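Local coordinates for protein UDP-glucose 4-epimerase (Campylobacter jejuni subsp. jejuni serotype O:2, PDB 7K3P) that interconverts UDP-glucose and UDP-galactose as an NAD-dependent 4-epimerase, and also acts on the N-acetylated sugar UDP-GlcNAc, at residues K237-I251 with V272-I284. The protein carries 2 engineered substitutions. Sequence-based numbering, arbitrary orientation.
Sequences KDGTCIRDFIHVDDI and VGYGHGFSVKEVI. With ACT (acetate ion), chain G.
Ser-279 OG donates to Asp-238 OD2 at 2.5 Å, on the carboxylate's syn side, and accepts from Glu-282 N. Glu-282 OE1 takes the Ser-279 N-H from above its carboxylate plane, completing the capping box of helix 280-291. The other oxygen, Asp-238 OD1, closes an Asx turn by accepting from Thr-240 N and from Thr-240 OG1, leaving that hydroxyl to accept from Lys-281 N (3.3 Å, 164°). Next, Arg-243 and Phe-278 form an antiparallel hydrogen-bonded pair. Beyond them Phe-278 CD2 meets the edge of the Phe-245 ring at CD2, 3.9 Å away.

With CG anti to the carbonyl carbon (chi1 -61°), Tyr-274 lays its ring across Phe-245 O and Ile-246, bringing its OH to the start of helix 248-261. Tyr-274 OH accepts from His-247 N at 3.0 Å and donates to the anti lone pair of Asp-250 OD2 at 2.6 Å, carboxylate and ring planes 89° apart. Tyr-327 N also donates to that oxygen and Lys-326 N to Asp-250 OD1, so both are held. Midway, a water joins Asp-244 OD2, also held by Ser-312 N, to Gly-275 N. The contact ties the NAD-binding Rossmann part to the smaller C-terminal domain, which in extended short-chain dehydrogenase/reductase epimerases, probably here too, contributes to sugar-nucleotide binding.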
ATOM      1  N   LYS A 237      13.337 -27.897  23.077  1.00 40.37           N
ATOM      2  CA  LYS A 237      14.075 -29.160  23.079  1.00 41.84           C
ATOM      3  C   LYS A 237      15.478 -29.033  23.680  1.00 45.21           C
ATOM      4  O   LYS A 237      15.788 -29.685  24.682  1.00 47.87           O
ATOM      5  CB  LYS A 237      14.113 -29.772  21.656  1.00 45.02           C
ATOM      6  CG  LYS A 237      14.620 -28.825  20.527  1.00 49.48           C
ATOM      7  CD  LYS A 237      14.154 -29.242  19.088  1.00 46.16           C
ATOM      8  CE  LYS A 237      12.685 -28.825  18.794  1.00 51.28           C
ATOM      9  NZ  LYS A 237      12.235 -28.892  17.333  1.00 43.05           N
ATOM     10  N   ASP A 238      16.312 -28.176  23.097  1.00 40.78           N
ATOM     11  CA  ASP A 238      17.689 -28.044  23.570  1.00 35.79           C
ATOM     12  C   ASP A 238      17.992 -26.704  24.267  1.00 37.21           C
ATOM     13  O   ASP A 238      19.157 -26.366  24.480  1.00 34.04           O
ATOM     14  CB  ASP A 238      18.680 -28.292  22.426  1.00 38.02           C
ATOM     15  CG  ASP A 238      18.567 -27.255  21.308  1.00 34.77           C
ATOM     16  OD1 ASP A 238      18.086 -26.133  21.562  1.00 31.91           O
ATOM     17  OD2 ASP A 238      18.977 -27.560  20.172  1.00 33.34           O
ATOM     18  N   GLY A 239      16.952 -25.946  24.610  1.00 35.20           N
ATOM     19  CA  GLY A 239      17.135 -24.670  25.282  1.00 34.63           C
ATOM     20  C   GLY A 239      17.458 -23.475  24.387  1.00 37.46           C
ATOM     21  O   GLY A 239      17.515 -22.351  24.873  1.00 33.32           O
ATOM     22  N   THR A 240      17.678 -23.704  23.090  1.00 34.21           N
ATOM     23  CA  THR A 240      17.975 -22.601  22.172  1.00 30.47           C
ATOM     24  C   THR A 240      16.756 -22.249  21.310  1.00 32.90           C
ATOM     25  O   THR A 240      15.772 -22.998  21.282  1.00 32.50           O
ATOM     26  CB  THR A 240      19.206 -22.880  21.278  1.00 31.67           C
ATOM     27  OG1 THR A 240      18.948 -23.992  20.407  1.00 33.15           O
ATOM     28  CG2 THR A 240      20.438 -23.175  22.133  1.00 34.88           C
ATOM     29  N   CYS A 241      16.819 -21.104  20.627  1.00 25.35           N
ATOM     30  CA  CYS A 241      15.693 -20.624  19.824  1.00 29.47           C
ATOM     31  C   CYS A 241      15.371 -21.554  18.647  1.00 23.78           C
ATOM     32  O   CYS A 241      16.264 -22.141  18.044  1.00 27.90           O
ATOM     33  CB  CYS A 241      15.965 -19.193  19.311  1.00 28.56           C
ATOM     34  SG  CYS A 241      15.727 -17.937  20.617  1.00 38.15           S
ATOM     35  N   ILE A 242      14.082 -21.669  18.338  1.00 27.23           N
ATOM     36  CA  ILE A 242      13.620 -22.446  17.198  1.00 28.09           C
ATOM     37  C   ILE A 242      13.083 -21.505  16.110  1.00 27.14           C
ATOM     38  O   ILE A 242      12.207 -20.671  16.361  1.00 24.08           O
ATOM     39  CB  ILE A 242      12.529 -23.457  17.623  1.00 24.33           C
ATOM     40  CG1 ILE A 242      13.142 -24.511  18.559  1.00 27.31           C
ATOM     41  CG2 ILE A 242      11.901 -24.121  16.391  1.00 24.50           C
ATOM     42  CD1 ILE A 242      12.150 -25.503  19.134  1.00 34.26           C
ATOM     43  N   ARG A 243      13.626 -21.629  14.905  1.00 24.29           N
ATOM     44  CA  ARG A 243      13.187 -20.784  13.797  1.00 26.76           C
ATOM     45  C   ARG A 243      12.906 -21.604  12.544  1.00 26.32           C
ATOM     46  O   ARG A 243      13.257 -22.780  12.469  1.00 22.53           O
ATOM     47  CB  ARG A 243      14.226 -19.696  13.494  1.00 22.37           C
ATOM     48  CG  ARG A 243      14.371 -18.669  14.614  1.00 26.38           C
ATOM     49  CD  ARG A 243      13.058 -17.934  14.849  1.00 25.76           C
ATOM     50  NE  ARG A 243      13.205 -16.833  15.804  1.00 28.84           N
ATOM     51  CZ  ARG A 243      13.064 -16.946  17.123  1.00 30.33           C
ATOM     52  NH1 ARG A 243      12.781 -18.121  17.672  1.00 27.31           N
ATOM     53  NH2 ARG A 243      13.207 -15.876  17.901  1.00 33.44           N
ATOM     54  N   ASP A 244      12.319 -20.941  11.552  1.00 21.70           N
ATOM     55  CA  ASP A 244      11.774 -21.583  10.375  1.00 22.98           C
ATOM     56  C   ASP A 244      12.674 -21.268   9.165  1.00 27.01           C
ATOM     57  O   ASP A 244      12.903 -20.092   8.831  1.00 24.79           O
ATOM     58  CB  ASP A 244      10.352 -21.044  10.186  1.00 24.02           C
ATOM     59  CG  ASP A 244       9.555 -21.815   9.161  1.00 24.12           C
ATOM     60  OD1 ASP A 244      10.024 -21.933   8.009  1.00 25.39           O
ATOM     61  OD2 ASP A 244       8.448 -22.284   9.515  1.00 21.85           O
ATOM     62  N   PHE A 245      13.223 -22.314   8.545  1.00 23.81           N
ATOM     63  CA  PHE A 245      14.060 -22.172   7.346  1.00 23.84           C
ATOM     64  C   PHE A 245      13.563 -23.122   6.262  1.00 28.28           C
ATOM     65  O   PHE A 245      12.906 -24.122   6.563  1.00 26.51           O
ATOM     66  CB  PHE A 245      15.521 -22.487   7.673  1.00 27.31           C
ATOM     67  CG  PHE A 245      16.031 -21.748   8.862  1.00 31.95           C
ATOM     68  CD1 PHE A 245      16.485 -20.439   8.735  1.00 30.00           C
ATOM     69  CD2 PHE A 245      16.032 -22.346  10.115  1.00 29.10           C
ATOM     70  CE1 PHE A 245      16.939 -19.739   9.840  1.00 32.23           C
ATOM     71  CE2 PHE A 245      16.486 -21.656  11.225  1.00 33.48           C
ATOM     72  CZ  PHE A 245      16.943 -20.346  11.086  1.00 30.87           C
ATOM     73  N   ILE A 246      13.868 -22.826   5.002  1.00 27.35           N
ATOM     74  CA  ILE A 246      13.390 -23.690   3.927  1.00 29.26           C
ATOM     75  C   ILE A 246      14.406 -23.835   2.792  1.00 31.36           C
ATOM     76  O   ILE A 246      15.152 -22.894   2.474  1.00 27.42           O
ATOM     77  CB  ILE A 246      12.018 -23.228   3.392  1.00 26.72           C
ATOM     78  CG1 ILE A 246      11.390 -24.317   2.523  1.00 25.38           C
ATOM     79  CG2 ILE A 246      12.149 -21.888   2.627  1.00 29.60           C
ATOM     80  CD1 ILE A 246       9.898 -24.119   2.314  1.00 23.02           C
ATOM     81  N   HIS A 247      14.445 -25.025   2.197  1.00 29.59           N
ATOM     82  CA  HIS A 247      15.356 -25.298   1.087  1.00 28.56           C
ATOM     83  C   HIS A 247      14.860 -24.579  -0.173  1.00 23.97           C
ATOM     84  O   HIS A 247      13.665 -24.547  -0.439  1.00 24.20           O
ATOM     85  CB  HIS A 247      15.453 -26.808   0.838  1.00 30.48           C
ATOM     86  CG  HIS A 247      16.548 -27.192  -0.102  1.00 29.65           C
ATOM     87  ND1 HIS A 247      16.415 -27.116  -1.472  1.00 34.22           N
ATOM     88  CD2 HIS A 247      17.801 -27.651   0.129  1.00 35.02           C
ATOM     89  CE1 HIS A 247      17.536 -27.514  -2.045  1.00 34.33           C
ATOM     90  NE2 HIS A 247      18.394 -27.840  -1.097  1.00 35.45           N
ATOM     91  N   VAL A 248      15.780 -24.003  -0.944  1.00 28.44           N
ATOM     92  CA  VAL A 248      15.381 -23.236  -2.131  1.00 27.46           C
ATOM     93  C   VAL A 248      14.541 -24.061  -3.113  1.00 30.37           C
ATOM     94  O   VAL A 248      13.667 -23.518  -3.795  1.00 28.31           O
ATOM     95  CB  VAL A 248      16.597 -22.592  -2.849  1.00 31.29           C
ATOM     96  CG1 VAL A 248      17.558 -23.669  -3.366  1.00 28.57           C
ATOM     97  CG2 VAL A 248      16.130 -21.693  -3.996  1.00 27.35           C
ATOM     98  N   ASP A 249      14.778 -25.371  -3.177  1.00 31.17           N
ATOM     99  CA  ASP A 249      14.039 -26.198  -4.133  1.00 31.11           C
ATOM    100  C   ASP A 249      12.646 -26.563  -3.620  1.00 27.97           C
ATOM    101  O   ASP A 249      11.756 -26.893  -4.407  1.00 25.80           O
ATOM    102  CB  ASP A 249      14.848 -27.453  -4.536  1.00 33.14           C
ATOM    103  CG  ASP A 249      15.977 -27.135  -5.521  1.00 37.62           C
ATOM    104  OD1 ASP A 249      15.726 -26.401  -6.505  1.00 33.71           O
ATOM    105  OD2 ASP A 249      17.117 -27.603  -5.297  1.00 36.91           O
ATOM    106  N   ASP A 250      12.463 -26.485  -2.300  1.00 29.27           N
ATOM    107  CA  ASP A 250      11.166 -26.757  -1.669  1.00 29.10           C
ATOM    108  C   ASP A 250      10.233 -25.551  -1.711  1.00 24.56           C
ATOM    109  O   ASP A 250       9.006 -25.688  -1.862  1.00 25.24           O
ATOM    110  CB  ASP A 250      11.363 -27.204  -0.213  1.00 28.39           C
ATOM    111  CG  ASP A 250      11.868 -28.638  -0.101  1.00 32.08           C
ATOM    112  OD1 ASP A 250      11.578 -29.435  -1.016  1.00 31.03           O
ATOM    113  OD2 ASP A 250      12.551 -28.966   0.899  1.00 26.87           O
ATOM    114  N   ILE A 251      10.792 -24.358  -1.527  1.00 27.24           N
ATOM    115  CA  ILE A 251       9.959 -23.168  -1.731  1.00 26.81           C
ATOM    116  C   ILE A 251       9.673 -23.069  -3.237  1.00 22.53           C
ATOM    117  O   ILE A 251       8.578 -22.692  -3.645  1.00 22.23           O
ATOM    118  CB  ILE A 251      10.610 -21.877  -1.163  1.00 24.33           C
ATOM    119  CG1 ILE A 251       9.729 -20.656  -1.441  1.00 25.59           C
ATOM    120  CG2 ILE A 251      12.017 -21.680  -1.708  1.00 22.82           C
ATOM    121  CD1 ILE A 251       8.326 -20.803  -0.890  1.00 23.16           C
ATOM    122  N   VAL A 272       4.260 -21.258   3.441  1.00 21.98           N
ATOM    123  CA  VAL A 272       5.052 -22.383   2.973  1.00 23.58           C
ATOM    124  C   VAL A 272       6.117 -22.680   4.008  1.00 28.47           C
ATOM    125  O   VAL A 272       6.959 -21.825   4.300  1.00 22.80           O
ATOM    126  CB  VAL A 272       5.738 -22.101   1.628  1.00 22.23           C
ATOM    127  CG1 VAL A 272       6.389 -23.379   1.105  1.00 23.11           C
ATOM    128  CG2 VAL A 272       4.720 -21.556   0.611  1.00 21.45           C
ATOM    129  N   GLY A 273       6.093 -23.896   4.559  1.00 22.71           N
ATOM    130  CA  GLY A 273       7.074 -24.279   5.565  1.00 23.05           C
ATOM    131  C   GLY A 273       6.979 -25.762   5.901  1.00 23.30           C
ATOM    132  O   GLY A 273       6.017 -26.439   5.496  1.00 24.62           O
ATOM    133  N   TYR A 274       7.964 -26.266   6.647  1.00 26.38           N
ATOM    134  CA  TYR A 274       8.007 -27.683   6.996  1.00 25.75           C
ATOM    135  C   TYR A 274       7.062 -28.058   8.152  1.00 28.77           C
ATOM    136  O   TYR A 274       6.887 -29.253   8.450  1.00 27.85           O
ATOM    137  CB  TYR A 274       9.445 -28.123   7.305  1.00 25.59           C
ATOM    138  CG  TYR A 274      10.415 -27.967   6.158  1.00 24.28           C
ATOM    139  CD1 TYR A 274      10.067 -28.354   4.862  1.00 28.07           C
ATOM    140  CD2 TYR A 274      11.684 -27.429   6.366  1.00 26.68           C
ATOM    141  CE1 TYR A 274      10.962 -28.216   3.804  1.00 25.89           C
ATOM    142  CE2 TYR A 274      12.587 -27.286   5.315  1.00 25.78           C
ATOM    143  CZ  TYR A 274      12.216 -27.680   4.038  1.00 29.88           C
ATOM    144  OH  TYR A 274      13.107 -27.542   2.999  1.00 25.15           O
ATOM    145  N   GLY A 275       6.442 -27.057   8.784  1.00 28.19           N
ATOM    146  CA  GLY A 275       5.522 -27.288   9.897  1.00 25.58           C
ATOM    147  C   GLY A 275       6.243 -27.502  11.225  1.00 24.94           C
ATOM    148  O   GLY A 275       5.620 -27.797  12.256  1.00 24.97           O
ATOM    149  N   HIS A 276       7.566 -27.373  11.186  1.00 23.13           N
ATOM    150  CA  HIS A 276       8.403 -27.396  12.390  1.00 28.29           C
ATOM    151  C   HIS A 276       9.618 -26.534  12.102  1.00 27.42           C
ATOM    152  O   HIS A 276       9.912 -26.239  10.934  1.00 30.38           O
ATOM    153  CB  HIS A 276       8.895 -28.816  12.688  1.00 26.27           C
ATOM    154  CG  HIS A 276       9.814 -29.354  11.638  1.00 25.17           C
ATOM    155  ND1 HIS A 276      11.172 -29.100  11.627  1.00 28.41           N
ATOM    156  CD2 HIS A 276       9.565 -30.087  10.524  1.00 26.19           C
ATOM    157  CE1 HIS A 276      11.720 -29.672  10.572  1.00 26.13           C
ATOM    158  NE2 HIS A 276      10.765 -30.277   9.884  1.00 25.56           N
ATOM    159  N   GLY A 277      10.350 -26.163  13.152  1.00 27.72           N
ATOM    160  CA  GLY A 277      11.540 -25.357  12.987  1.00 22.87           C
ATOM    161  C   GLY A 277      12.816 -26.130  13.222  1.00 29.63           C
ATOM    162  O   GLY A 277      12.809 -27.364  13.305  1.00 27.38           O
ATOM    163  N   PHE A 278      13.922 -25.397  13.285  1.00 24.84           N
ATOM    164  CA  PHE A 278      15.221 -25.949  13.655  1.00 28.56           C
ATOM    165  C   PHE A 278      15.791 -25.043  14.744  1.00 30.86           C
ATOM    166  O   PHE A 278      15.542 -23.835  14.729  1.00 25.65           O
ATOM    167  CB  PHE A 278      16.160 -25.970  12.441  1.00 26.20           C
ATOM    168  CG  PHE A 278      15.613 -26.763  11.267  1.00 31.44           C
ATOM    169  CD1 PHE A 278      15.792 -28.145  11.196  1.00 29.81           C
ATOM    170  CD2 PHE A 278      14.910 -26.127  10.249  1.00 25.80           C
ATOM    171  CE1 PHE A 278      15.289 -28.880  10.115  1.00 30.22           C
ATOM    172  CE2 PHE A 278      14.398 -26.851   9.153  1.00 29.22           C
ATOM    173  CZ  PHE A 278      14.594 -28.226   9.086  1.00 29.11           C
ATOM    174  N   SER A 279      16.546 -25.614  15.684  1.00 31.03           N
ATOM    175  CA  SER A 279      17.110 -24.825  16.779  1.00 30.21           C
ATOM    176  C   SER A 279      18.467 -24.248  16.380  1.00 31.81           C
ATOM    177  O   SER A 279      19.073 -24.685  15.391  1.00 31.22           O
ATOM    178  CB  SER A 279      17.239 -25.672  18.051  1.00 31.54           C
ATOM    179  OG  SER A 279      18.329 -26.563  17.950  1.00 30.46           O
ATOM    180  N   VAL A 280      18.924 -23.251  17.137  1.00 30.06           N
ATOM    181  CA  VAL A 280      20.224 -22.623  16.902  1.00 30.07           C
ATOM    182  C   VAL A 280      21.323 -23.667  17.027  1.00 28.17           C
ATOM    183  O   VAL A 280      22.267 -23.703  16.239  1.00 27.49           O
ATOM    184  CB  VAL A 280      20.495 -21.499  17.930  1.00 27.86           C
ATOM    185  CG1 VAL A 280      21.891 -20.924  17.741  1.00 29.35           C
ATOM    186  CG2 VAL A 280      19.428 -20.395  17.820  1.00 27.24           C
ATOM    187  N   LYS A 281      21.186 -24.511  18.040  1.00 28.87           N
ATOM    188  CA  LYS A 281      22.152 -25.554  18.330  1.00 31.37           C
ATOM    189  C   LYS A 281      22.197 -26.579  17.187  1.00 33.12           C
ATOM    190  O   LYS A 281      23.276 -26.996  16.748  1.00 32.35           O
ATOM    191  CB  LYS A 281      21.755 -26.229  19.641  1.00 34.64           C
ATOM    192  CG  LYS A 281      22.910 -26.718  20.490  1.00 40.30           C
ATOM    193  CD  LYS A 281      22.386 -27.409  21.768  1.00 43.64           C
ATOM    194  CE  LYS A 281      23.474 -28.248  22.449  1.00 49.40           C
ATOM    195  NZ  LYS A 281      23.121 -28.669  23.846  1.00 58.74           N
ATOM    196  N   GLU A 282      21.024 -26.972  16.696  1.00 29.71           N
ATOM    197  CA  GLU A 282      20.952 -27.902  15.569  1.00 34.27           C
ATOM    198  C   GLU A 282      21.654 -27.342  14.327  1.00 36.26           C
ATOM    199  O   GLU A 282      22.473 -28.028  13.695  1.00 34.35           O
ATOM    200  CB  GLU A 282      19.496 -28.254  15.263  1.00 30.44           C
ATOM    201  CG  GLU A 282      18.862 -29.192  16.309  1.00 36.80           C
ATOM    202  CD  GLU A 282      17.342 -29.285  16.186  1.00 41.73           C
ATOM    203  OE1 GLU A 282      16.749 -28.423  15.496  1.00 35.89           O
ATOM    204  OE2 GLU A 282      16.740 -30.213  16.784  1.00 45.20           O
ATOM    205  N   VAL A 283      21.347 -26.089  13.994  1.00 31.26           N
ATOM    206  CA  VAL A 283      21.923 -25.449  12.821  1.00 29.90           C
ATOM    207  C   VAL A 283      23.444 -25.339  12.930  1.00 33.56           C
ATOM    208  O   VAL A 283      24.169 -25.552  11.953  1.00 34.16           O
ATOM    209  CB  VAL A 283      21.291 -24.054  12.573  1.00 30.04           C
ATOM    210  CG1 VAL A 283      22.060 -23.302  11.507  1.00 30.22           C
ATOM    211  CG2 VAL A 283      19.814 -24.214  12.176  1.00 29.91           C
ATOM    212  N   ILE A 284      23.933 -25.011  14.118  1.00 32.52           N
ATOM    213  CA  ILE A 284      25.378 -24.925  14.320  1.00 34.85           C
ATOM    214  C   ILE A 284      26.039 -26.283  14.090  1.00 37.29           C
ATOM    215  O   ILE A 284      26.991 -26.393  13.307  1.00 37.61           O
ATOM    216  CB  ILE A 284      25.718 -24.389  15.718  1.00 35.13           C
ATOM    217  CG1 ILE A 284      25.394 -22.893  15.788  1.00 35.31           C
ATOM    218  CG2 ILE A 284      27.190 -24.643  16.040  1.00 36.07           C
ATOM    219  CD1 ILE A 284      25.301 -22.343  17.196  1.00 40.24           C
TER
HETATM  220  C   ACT G 405      13.683 -13.323  15.808  1.00 39.36           C
HETATM  221  O   ACT G 405      13.965 -13.135  17.023  1.00 41.57           O
HETATM  222  OXT ACT G 405      14.235 -14.289  15.222  1.00 34.54           O
HETATM  223  CH3 ACT G 405      12.740 -12.422  15.071  1.00 42.82           C
HETATM  224  O   HOH W   1       9.721 -27.116  15.769  1.00 30.55           O
HETATM  225  O   HOH W   2       7.989 -20.493   6.415  1.00 21.05           O
HETATM  226  O   HOH W   3      10.208 -24.363   6.863  1.00 22.46           O
HETATM  227  O   HOH W   4       6.669 -24.338   9.110  1.00 24.91           O
HETATM  228  O   HOH W   5      11.486 -24.774   9.209  1.00 24.63           O